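Local coordinates for DNA-(apurinic or apyrimidinic site) lyase (Xenopus laevis, PDB 6WCD), which cleaves DNA as a 3'-5' exonuclease and weak apurinic/apyrimidinic endonuclease in the repair of oxidative and alkylation damage, at residues A[53-58]-A[75-80]. Residues are numbered along the deposited sequence; the frame is centred on the assembly and turned at random.
Sequences NSYFSF and STTPQA. With BU1 (1,4-butanediol), chain D.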
loop_
_atom_site.group_PDB
_atom_site.type_symbol
_atom_site.label_atom_id
_atom_site.label_comp_id
_atom_site.label_asym_id
_atom_site.label_seq_id
_atom_site.Cartn_x
_atom_site.Cartn_y
_atom_site.Cartn_z
ATOM N N ASN A 53 2.315 11.179 12.062
ATOM C CA ASN A 53 3.424 10.310 12.419
ATOM C C ASN A 53 3.561 9.305 11.295
ATOM O O ASN A 53 2.554 8.752 10.822
ATOM C CB ASN A 53 3.270 9.644 13.794
ATOM C CG ASN A 53 1.953 8.929 14.041
ATOM O OD1 ASN A 53 1.888 7.679 14.007
ATOM N ND2 ASN A 53 0.907 9.679 14.318
ATOM N N SER A 54 4.782 9.107 10.809
ATOM C CA SER A 54 4.963 8.347 9.582
ATOM C C SER A 54 5.945 7.208 9.725
ATOM O O SER A 54 6.825 7.219 10.574
ATOM C CB SER A 54 5.409 9.248 8.443
ATOM O OG SER A 54 6.743 9.766 8.673
ATOM N N TYR A 55 5.782 6.250 8.813
ATOM C CA TYR A 55 6.455 4.942 8.809
ATOM C C TYR A 55 6.864 4.642 7.383
ATOM O O TYR A 55 6.017 4.445 6.523
ATOM C CB TYR A 55 5.527 3.851 9.379
ATOM C CG TYR A 55 4.978 4.291 10.722
ATOM C CD1 TYR A 55 5.683 4.019 11.901
ATOM C CD2 TYR A 55 3.846 5.118 10.798
ATOM C CE1 TYR A 55 5.288 4.540 13.127
ATOM C CE2 TYR A 55 3.448 5.653 12.001
ATOM C CZ TYR A 55 4.173 5.355 13.165
ATOM O OH TYR A 55 3.829 5.885 14.383
ATOM N N PHE A 56 8.161 4.598 7.150
ATOM C CA PHE A 56 8.725 4.428 5.806
ATOM C C PHE A 56 9.399 3.078 5.710
ATOM O O PHE A 56 10.018 2.606 6.685
ATOM C CB PHE A 56 9.780 5.495 5.475
ATOM C CG PHE A 56 9.230 6.797 4.980
ATOM C CD1 PHE A 56 8.429 7.586 5.730
ATOM C CD2 PHE A 56 9.585 7.233 3.723
ATOM C CE1 PHE A 56 7.924 8.800 5.243
ATOM C CE2 PHE A 56 9.112 8.412 3.227
ATOM C CZ PHE A 56 8.305 9.236 4.010
ATOM N N SER A 57 9.392 2.523 4.522
ATOM C CA SER A 57 10.358 1.502 4.147
ATOM C C SER A 57 11.209 2.096 3.051
ATOM O O SER A 57 10.704 2.551 2.040
ATOM C CB SER A 57 9.671 0.225 3.681
ATOM O OG SER A 57 10.684 -0.778 3.389
ATOM N N PHE A 58 12.500 2.136 3.298
ATOM C CA PHE A 58 13.479 2.688 2.381
ATOM C C PHE A 58 14.183 1.591 1.598
ATOM O O PHE A 58 14.640 0.602 2.186
ATOM C CB PHE A 58 14.532 3.440 3.176
ATOM C CG PHE A 58 14.010 4.508 4.055
ATOM C CD1 PHE A 58 13.616 5.718 3.553
ATOM C CD2 PHE A 58 14.000 4.337 5.435
ATOM C CE1 PHE A 58 13.184 6.744 4.350
ATOM C CE2 PHE A 58 13.534 5.339 6.286
ATOM C CZ PHE A 58 13.161 6.567 5.750
ATOM N N SER A 75 -5.049 10.553 15.518
ATOM C CA SER A 75 -6.192 9.663 15.760
ATOM C C SER A 75 -5.878 8.200 15.482
ATOM O O SER A 75 -6.549 7.307 16.059
ATOM C CB SER A 75 -7.353 10.065 14.827
ATOM O OG SER A 75 -7.007 9.904 13.460
ATOM N N THR A 76 -4.880 7.907 14.654
ATOM C CA THR A 76 -4.619 6.559 14.201
ATOM C C THR A 76 -3.219 6.079 14.495
ATOM O O THR A 76 -2.757 5.150 13.841
ATOM C CB THR A 76 -4.862 6.414 12.696
ATOM O OG1 THR A 76 -4.139 7.443 12.016
ATOM C CG2 THR A 76 -6.282 6.537 12.414
ATOM N N THR A 77 -2.523 6.718 15.436
ATOM C CA THR A 77 -1.175 6.282 15.766
ATOM C C THR A 77 -1.185 4.777 15.978
ATOM O O THR A 77 -1.940 4.288 16.818
ATOM C CB THR A 77 -0.703 6.999 17.023
ATOM O OG1 THR A 77 -0.754 8.436 16.804
ATOM C CG2 THR A 77 0.719 6.637 17.375
ATOM N N PRO A 78 -0.350 4.022 15.281
ATOM C CA PRO A 78 -0.396 2.572 15.348
ATOM C C PRO A 78 0.225 2.005 16.605
ATOM O O PRO A 78 1.196 2.538 17.165
ATOM C CB PRO A 78 0.371 2.129 14.094
ATOM C CG PRO A 78 1.295 3.239 13.812
ATOM C CD PRO A 78 0.569 4.482 14.197
ATOM N N GLN A 79 -0.322 0.866 17.029
ATOM C CA GLN A 79 0.253 0.138 18.144
ATOM C C GLN A 79 1.519 -0.591 17.751
ATOM O O GLN A 79 2.364 -0.868 18.617
ATOM C CB GLN A 79 -0.782 -0.848 18.715
ATOM C CG GLN A 79 -1.880 -0.209 19.601
ATOM C CD GLN A 79 -2.930 0.628 18.879
ATOM O OE1 GLN A 79 -3.125 0.519 17.673
ATOM N NE2 GLN A 79 -3.645 1.457 19.646
ATOM N N ALA A 80 1.690 -0.899 16.471
ATOM C CA ALA A 80 2.836 -1.627 15.990
ATOM C C ALA A 80 3.077 -1.234 14.542
ATOM O O ALA A 80 2.172 -0.818 13.829
ATOM C CB ALA A 80 2.638 -3.137 16.095
HETATM C C1 BU1 D . -11.024 10.673 14.605
HETATM C C2 BU1 D . -10.468 10.012 13.337
HETATM C C3 BU1 D . -11.577 9.576 12.379
HETATM C C4 BU1 D . -12.009 8.159 12.726
HETATM O O5 BU1 D . -11.156 9.737 15.647
HETATM O O6 BU1 D . -13.256 7.784 12.177
#
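The phenol end of Y55 packs against the pyrrolidine ring of P78. CZ of Y55 lies 3.6 Å from CG of P78, and OH of Y55 lies 3.6 Å from CD of P78. The two side chains reach each other from opposite directions, and CG of P78 meets the aromatic ring obliquely.

N53, two residues earlier on the same strand, sits beside them. Its CG stands between the backbone N and the carbonyl carbon (chi1 51°), a torsion that lets the amide reach both the Y55 hydroxyl and T77. OD1 of N53 accepts a 2.7 Å hydrogen bond from OH of Y55. It lies at the edge of the tyrosine ring, in the ring plane. Relative to the amide, the donor oxygen of Y55 lies 18° out of the carbonyl plane. OD1 of N53 also touches CD of P78 at 3.5 Å.

The N53 and T77 side chains cross at about a right angle. ND2 of N53 gives OG1 of T77 a weak, bent bond of 3.2 Å (125°). OG1 of T77 is also hydrogen-bonded to the S74 carbonyl.

The contact joins edge strand 53-57 of the six-stranded sheet to the loop leading from strand 68-72 to strand 80-83 of the other sheet. T122 of strand 119-127 touches both Y55 and P78. This is packing within the DNase I-like catalytic domain, away from the magnesium site and the catalytic residues.

A phenylalanine in place of Y55 would probably leave OD1 of N53 without its hydroxyl donor and the amide freer to turn. The buried amide uses both branches, OD1 taking the Y55 hydroxyl and ND2 giving only a weak bond to T77.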